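Phosphate-binding protein (Unidentified prokaryotic organism, PDB 3W9V) binds phosphate as a secreted DING-type phosphate-binding protein of the PstS family, probably serving phosphate transport. Local coordinates at residues 70-73 with 79-82; 274-279 with 283-288; 332-335 with 340-343. The protein carries 1 engineered substitution. One frame throughout, in Å; residues are numbered along the deposited sequence.

Contact 1. Residues 70-73 with 79-82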
loop_
_atom_site.group_PDB
_atom_site.type_symbol
_atom_site.label_atom_id
_atom_site.label_comp_id
_atom_site.label_asym_id
_atom_site.label_seq_id
_atom_site.Cartn_x
_atom_site.Cartn_y
_atom_site.Cartn_z
ATOM N N ALA A 70 -8.747 -3.872 18.878
ATOM C CA ALA A 70 -9.351 -4.114 20.188
ATOM C C ALA A 70 -10.013 -2.855 20.736
ATOM O O ALA A 70 -11.097 -2.911 21.313
ATOM C CB ALA A 70 -8.314 -4.646 21.168
ATOM N N THR A 71 -9.357 -1.717 20.545
ATOM C CA THR A 71 -9.900 -0.456 21.021
ATOM C C THR A 71 -11.190 -0.104 20.279
ATOM O O THR A 71 -12.165 0.328 20.891
ATOM C CB THR A 71 -8.854 0.667 20.915
ATOM O OG1 THR A 71 -7.773 0.385 21.816
ATOM C CG2 THR A 71 -9.465 2.017 21.269
ATOM N N TYR A 72 -11.216 -0.313 18.966
ATOM C CA TYR A 72 -12.432 -0.039 18.203
ATOM C C TYR A 72 -13.565 -0.979 18.623
ATOM O O TYR A 72 -14.712 -0.556 18.774
ATOM C CB TYR A 72 -12.181 -0.144 16.695
ATOM C CG TYR A 72 -13.267 0.489 15.850
ATOM C CD1 TYR A 72 -13.231 1.846 15.546
ATOM C CD2 TYR A 72 -14.329 -0.264 15.358
ATOM C CE1 TYR A 72 -14.211 2.435 14.769
ATOM C CE2 TYR A 72 -15.323 0.321 14.581
ATOM C CZ TYR A 72 -15.255 1.675 14.291
ATOM O OH TYR A 72 -16.230 2.273 13.522
ATOM N N ALA A 73 -13.235 -2.251 18.818
ATOM C CA ALA A 73 -14.231 -3.239 19.220
ATOM C C ALA A 73 -14.869 -2.886 20.561
ATOM O O ALA A 73 -16.075 -3.045 20.746
ATOM C CB ALA A 73 -13.616 -4.632 19.267
ATOM N N GLY A 79 -21.900 0.755 19.292
ATOM C CA GLY A 79 -22.799 1.755 18.751
ATOM C C GLY A 79 -22.729 1.926 17.244
ATOM O O GLY A 79 -23.702 2.350 16.620
ATOM N N TRP A 80 -21.582 1.598 16.654
ATOM C CA TRP A 80 -21.353 1.866 15.233
ATOM C C TRP A 80 -21.310 0.623 14.346
ATOM O O TRP A 80 -21.351 0.733 13.118
ATOM C CB TRP A 80 -20.060 2.660 15.044
ATOM C CG TRP A 80 -20.126 4.061 15.555
ATOM C CD1 TRP A 80 -21.231 4.715 16.025
ATOM C CD2 TRP A 80 -19.046 4.994 15.632
ATOM N NE1 TRP A 80 -20.900 5.998 16.395
ATOM C CE2 TRP A 80 -19.564 6.194 16.165
ATOM C CE3 TRP A 80 -17.689 4.932 15.305
ATOM C CZ2 TRP A 80 -18.773 7.320 16.376
ATOM C CZ3 TRP A 80 -16.903 6.054 15.513
ATOM C CH2 TRP A 80 -17.447 7.230 16.050
ATOM N N GLY A 81 -21.243 -0.552 14.959
ATOM C CA GLY A 81 -21.104 -1.783 14.206
ATOM C C GLY A 81 -19.649 -2.164 14.014
ATOM O O GLY A 81 -18.739 -1.388 14.322
ATOM N N LYS A 82 -19.432 -3.368 13.500
ATOM C CA LYS A 82 -18.091 -3.867 13.207
ATOM C C LYS A 82 -17.387 -3.051 12.143
ATOM O O LYS A 82 -17.997 -2.646 11.155
ATOM C CB LYS A 82 -18.164 -5.318 12.725
ATOM C CG LYS A 82 -18.491 -6.295 13.833
ATOM C CD LYS A 82 -18.731 -7.715 13.320
ATOM C CE LYS A 82 -17.508 -8.327 12.648
ATOM N NZ LYS A 82 -16.301 -8.354 13.507
HETATM O O HOH W 1 -17.975 0.626 12.597
#
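The turn that carries the chain from helix 66-75 through the short helix 77-80 into edge strand 83-92 is tied back on itself where Y72 meets W80 and G81. In Y72 the first torsion sets CG anti to the backbone N (chi1 -164°), and this carries the phenol away from its own helix until its hydroxyl arrives at the indole. Y72 OH lies at the edge of the indole, in its plane, 3.5 Å from W80 CE3, and the two side chains cross at about a right angle. Ring carbons stay farther apart: Y72 CZ is 4.2 Å from W80 CE3. On the backbone side, Y72 CE2 approaches G81 O to 3.8 Å at the edge of the phenol. No direct hydrogen bond spans the segments; a water makes the link instead. It lies in the plane of the Y72 ring, 2.6 Å from Y72 OH, and donates to G81 O at 2.8 Å. G81, the first residue past helix 77-80, turns the chain out with positive phi (92°), where any beta carbon would collide with W80 O. Beyond the two segments, Y72 OH is also hydrogen-bonded to R374, and the phenol ring meets that of F39. The buried hydroxyl is thus satisfied by water and arginine together, and the nearby guanidinium would probably polarise this hydroxyl, which the bridging water links to G81 O.

Contact 2. Residues 274-279 with 283-288; sequences VPVFGA and GGVVAY
G278 O is held by Y288 N in a hydrogen bond of 2.9 Å, and the same oxygen takes a CA-H...O contact from A287 CA at 3.3 Å. Two further backbone bonds continue the ladder. V286 N donates to V276 O almost straight, whereas G278 N reaches V286 O at 2.8 Å along a bent path (141°). G278 thus both accepts and donates. Its missing side chain matters: a CB would clash with V285 CG1, which already lies 3.5 Å from G278 N. With CG anti to its carbonyl carbon (chi1 -72°), the F277 ring is laid beside V286, the two side chains pointing the same way and F277 CE1 3.7 Å from V286 CG1. From the other segment Y288 offers a ring face to F277 CB, a CH-pi contact of 3.3 Å to the centroid; the planes of the two aromatic rings are inclined by 27° and displaced, with centroids 5.4 Å apart, so face-to-face stacking is slight. L296 of strand 296-304 touches both aromatics, and F153 meets Y288 edge-to-face. Waters bridge V276 N to G284 O and A279 O to Y288 O at the two ends. F277 pairs with V286 and G278 with A287 in parallel register, a minimal two-stranded parallel sheet whose strands are joined by an irregular loop that returns the chain to the start of the pair.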
loop_
_atom_site.group_PDB
_atom_site.type_symbol
_atom_site.label_atom_id
_atom_site.label_comp_id
_atom_site.label_asym_id
_atom_site.label_seq_id
_atom_site.Cartn_x
_atom_site.Cartn_y
_atom_site.Cartn_z
ATOM N N VAL A 274 -6.434 -8.976 5.149
ATOM C CA VAL A 274 -5.309 -8.366 4.459
ATOM C C VAL A 274 -4.111 -9.299 4.514
ATOM O O VAL A 274 -3.485 -9.465 5.565
ATOM C CB VAL A 274 -4.925 -7.001 5.056
ATOM C CG1 VAL A 274 -3.748 -6.422 4.290
ATOM C CG2 VAL A 274 -6.117 -6.044 5.014
ATOM N N PRO A 275 -3.784 -9.932 3.380
ATOM C CA PRO A 275 -2.619 -10.819 3.364
ATOM C C PRO A 275 -1.350 -10.016 3.511
ATOM O O PRO A 275 -1.259 -8.909 2.974
ATOM C CB PRO A 275 -2.655 -11.431 1.961
ATOM C CG PRO A 275 -4.044 -11.201 1.467
ATOM C CD PRO A 275 -4.485 -9.915 2.087
ATOM N N VAL A 276 -0.376 -10.577 4.213
ATOM C CA VAL A 276 0.947 -9.991 4.237
ATOM C C VAL A 276 1.951 -10.990 3.711
ATOM O O VAL A 276 1.818 -12.202 3.893
ATOM C CB VAL A 276 1.368 -9.522 5.637
ATOM C CG1 VAL A 276 0.487 -8.382 6.086
ATOM C CG2 VAL A 276 1.314 -10.676 6.626
ATOM N N PHE A 277 2.951 -10.459 3.031
ATOM C CA PHE A 277 4.006 -11.288 2.502
ATOM C C PHE A 277 5.125 -11.464 3.522
ATOM O O PHE A 277 5.251 -10.683 4.470
ATOM C CB PHE A 277 4.513 -10.696 1.194
ATOM C CG PHE A 277 3.548 -10.837 0.050
ATOM C CD1 PHE A 277 3.595 -11.958 -0.758
ATOM C CD2 PHE A 277 2.594 -9.867 -0.213
ATOM C CE1 PHE A 277 2.717 -12.110 -1.814
ATOM C CE2 PHE A 277 1.703 -10.017 -1.273
ATOM C CZ PHE A 277 1.768 -11.137 -2.071
ATOM N N GLY A 278 5.914 -12.514 3.348
ATOM C CA GLY A 278 7.005 -12.801 4.257
ATOM C C GLY A 278 8.007 -13.736 3.618
ATOM O O GLY A 278 7.877 -14.093 2.454
ATOM N N ALA A 279 9.012 -14.135 4.390
ATOM C CA ALA A 279 10.103 -14.949 3.865
ATOM C C ALA A 279 9.609 -16.294 3.349
ATOM O O ALA A 279 10.009 -16.748 2.274
ATOM C CB ALA A 279 11.175 -15.148 4.928
ATOM N N GLY A 283 1.131 -20.243 8.101
ATOM C CA GLY A 283 0.452 -19.514 9.156
ATOM C C GLY A 283 -0.256 -18.253 8.696
ATOM O O GLY A 283 -0.395 -17.295 9.458
ATOM N N GLY A 284 -0.709 -18.249 7.447
ATOM C CA GLY A 284 -1.410 -17.101 6.900
ATOM C C GLY A 284 -0.506 -16.176 6.107
ATOM O O GLY A 284 -0.977 -15.390 5.283
ATOM N N VAL A 285 0.796 -16.261 6.357
ATOM C CA VAL A 285 1.763 -15.449 5.628
ATOM C C VAL A 285 2.047 -16.044 4.247
ATOM O O VAL A 285 2.181 -17.265 4.102
ATOM C CB VAL A 285 3.073 -15.299 6.423
ATOM C CG1 VAL A 285 4.088 -14.478 5.645
ATOM C CG2 VAL A 285 2.795 -14.655 7.773
ATOM N N VAL A 286 2.126 -15.176 3.241
ATOM C CA VAL A 286 2.406 -15.592 1.868
ATOM C C VAL A 286 3.860 -15.285 1.509
ATOM O O VAL A 286 4.326 -14.162 1.699
ATOM C CB VAL A 286 1.486 -14.863 0.869
ATOM C CG1 VAL A 286 1.709 -15.384 -0.544
ATOM C CG2 VAL A 286 0.031 -15.024 1.279
ATOM N N ALA A 287 4.584 -16.266 0.987
ATOM C CA ALA A 287 5.984 -16.036 0.648
ATOM C C ALA A 287 6.127 -15.001 -0.463
ATOM O O ALA A 287 5.386 -15.036 -1.444
ATOM C CB ALA A 287 6.661 -17.337 0.242
ATOM N N TYR A 288 7.077 -14.078 -0.306
ATOM C CA TYR A 288 7.438 -13.197 -1.412
ATOM C C TYR A 288 7.809 -14.071 -2.606
ATOM O O TYR A 288 8.451 -15.110 -2.448
ATOM C CB TYR A 288 8.584 -12.247 -1.037
ATOM C CG TYR A 288 8.133 -11.064 -0.203
ATOM C CD1 TYR A 288 7.429 -10.010 -0.776
ATOM C CD2 TYR A 288 8.403 -11.007 1.160
ATOM C CE1 TYR A 288 7.007 -8.931 -0.009
ATOM C CE2 TYR A 288 7.988 -9.935 1.933
ATOM C CZ TYR A 288 7.289 -8.903 1.349
ATOM O OH TYR A 288 6.870 -7.858 2.140
HETATM O O HOH W 2 -1.117 -12.809 5.905
HETATM O O HOH W 3 10.119 -15.474 -0.145
#

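Contact 3. Residues 332-335 with 340-343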
loop_
_atom_site.group_PDB
_atom_site.type_symbol
_atom_site.label_atom_id
_atom_site.label_comp_id
_atom_site.label_asym_id
_atom_site.label_seq_id
_atom_site.Cartn_x
_atom_site.Cartn_y
_atom_site.Cartn_z
ATOM N N ALA A 332 -10.365 -1.401 -15.078
ATOM C CA ALA A 332 -9.638 -0.637 -16.088
ATOM C C ALA A 332 -8.939 0.574 -15.462
ATOM O O ALA A 332 -7.780 0.861 -15.771
ATOM C CB ALA A 332 -10.561 -0.216 -17.226
ATOM N N ALA A 333 -9.634 1.267 -14.568
ATOM C CA ALA A 333 -9.044 2.415 -13.885
ATOM C C ALA A 333 -7.890 1.996 -12.977
ATOM O O ALA A 333 -6.872 2.685 -12.906
ATOM C CB ALA A 333 -10.097 3.170 -13.095
ATOM N N ILE A 334 -8.062 0.869 -12.295
ATOM C CA ILE A 334 -7.021 0.325 -11.435
ATOM C C ILE A 334 -5.746 0.076 -12.238
ATOM O O ILE A 334 -4.653 0.485 -11.828
ATOM C CB ILE A 334 -7.522 -0.967 -10.757
ATOM C CG1 ILE A 334 -8.613 -0.621 -9.737
ATOM C CG2 ILE A 334 -6.379 -1.744 -10.123
ATOM C CD1 ILE A 334 -9.416 -1.804 -9.251
ATOM N N GLU A 335 -5.887 -0.575 -13.387
ATOM C CA GLU A 335 -4.739 -0.841 -14.245
ATOM C C GLU A 335 -4.123 0.438 -14.809
ATOM O O GLU A 335 -2.898 0.544 -14.925
ATOM C CB GLU A 335 -5.124 -1.792 -15.377
ATOM C CG GLU A 335 -5.517 -3.167 -14.870
ATOM C CD GLU A 335 -5.826 -4.149 -15.979
ATOM O OE1 GLU A 335 -6.036 -3.708 -17.129
ATOM O OE2 GLU A 335 -5.857 -5.365 -15.697
ATOM N N VAL A 340 -2.760 -3.506 -9.624
ATOM C CA VAL A 340 -3.233 -4.830 -10.012
ATOM C C VAL A 340 -4.619 -5.062 -9.426
ATOM O O VAL A 340 -4.800 -4.977 -8.213
ATOM C CB VAL A 340 -2.277 -5.929 -9.500
ATOM C CG1 VAL A 340 -2.863 -7.318 -9.743
ATOM C CG2 VAL A 340 -0.912 -5.798 -10.159
ATOM N N PRO A 341 -5.608 -5.346 -10.285
ATOM C CA PRO A 341 -6.933 -5.671 -9.750
ATOM C C PRO A 341 -6.901 -6.896 -8.838
ATOM O O PRO A 341 -6.018 -7.757 -8.966
ATOM C CB PRO A 341 -7.755 -5.965 -11.009
ATOM C CG PRO A 341 -7.081 -5.171 -12.078
ATOM C CD PRO A 341 -5.613 -5.267 -11.755
ATOM N N LEU A 342 -7.843 -6.976 -7.910
ATOM C CA LEU A 342 -7.966 -8.193 -7.121
ATOM C C LEU A 342 -8.423 -9.334 -8.020
ATOM O O LEU A 342 -9.235 -9.136 -8.925
ATOM C CB LEU A 342 -8.967 -8.025 -5.986
ATOM C CG LEU A 342 -8.652 -6.922 -4.986
ATOM C CD1 LEU A 342 -9.648 -6.999 -3.851
ATOM C CD2 LEU A 342 -7.221 -7.016 -4.466
ATOM N N PRO A 343 -7.901 -10.540 -7.782
ATOM C CA PRO A 343 -8.388 -11.712 -8.514
ATOM C C PRO A 343 -9.881 -11.946 -8.284
ATOM O O PRO A 343 -10.448 -11.519 -7.267
ATOM C CB PRO A 343 -7.576 -12.859 -7.918
ATOM C CG PRO A 343 -6.345 -12.216 -7.373
ATOM C CD PRO A 343 -6.785 -10.869 -6.880
#
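With CG2 anti to the backbone N and CG1 anti to the carbonyl carbon (chi1 -69°), I334 directs its CG2 methyl from helix 331-336 onto the peptide between V340 and P341. I334 CG2 stands 3.8 Å from V340 C and 3.7 Å from P341 N, so the methyl meets the junction of the two residues, while P341 CD lies 4.0 Å from I334 CG2. In E335 the chain is extended beyond CG (chi2 -177°) and crosses the proline at about a right angle. E335 CG comes within 3.8 Å of P341 CD, and E335 OE2 stands equally close to P341 CG. The pyrrolidine therefore meets I334 CG2, E335 CG and the carboxylate oxygen OE2. Exchanging P341 for an alanine removes CG and CD, which would probably leave E335 CG without its apolar partner and thin the cover on I334 CG2, opening a gap beside the helix. I334 also touches V89 of strand 83-92, and V340 bonds through its backbone to A90. No hydrogen bond joins the segments and P341 has no N-H to offer, so the contact is one of van der Waals packing, to which the exposed E335 contributes its CG methylene, with OE2 at a similar distance from the ring carbons.

The three contacts follow one another along the chain, each closing before the next opens, and none touches another. Contacts 2 and 3 come nearest, about 8 Å between closest atoms and 21 Å between centres; contacts 1 and 3 lie farthest apart, with centres 30 Å apart, while contacts 1 and 2 are separated by 26 Å between centres. The mixed five-stranded sheet relates them: 79-82 leads directly into its edge strand 83-92, which 332-335 and 340-343 reach through V89 and A90, whereas contact 2 leans on the adjacent strand 296-304. Contact 1 is peripheral, 24 Å from the chain centre, against 14 Å for each of the others.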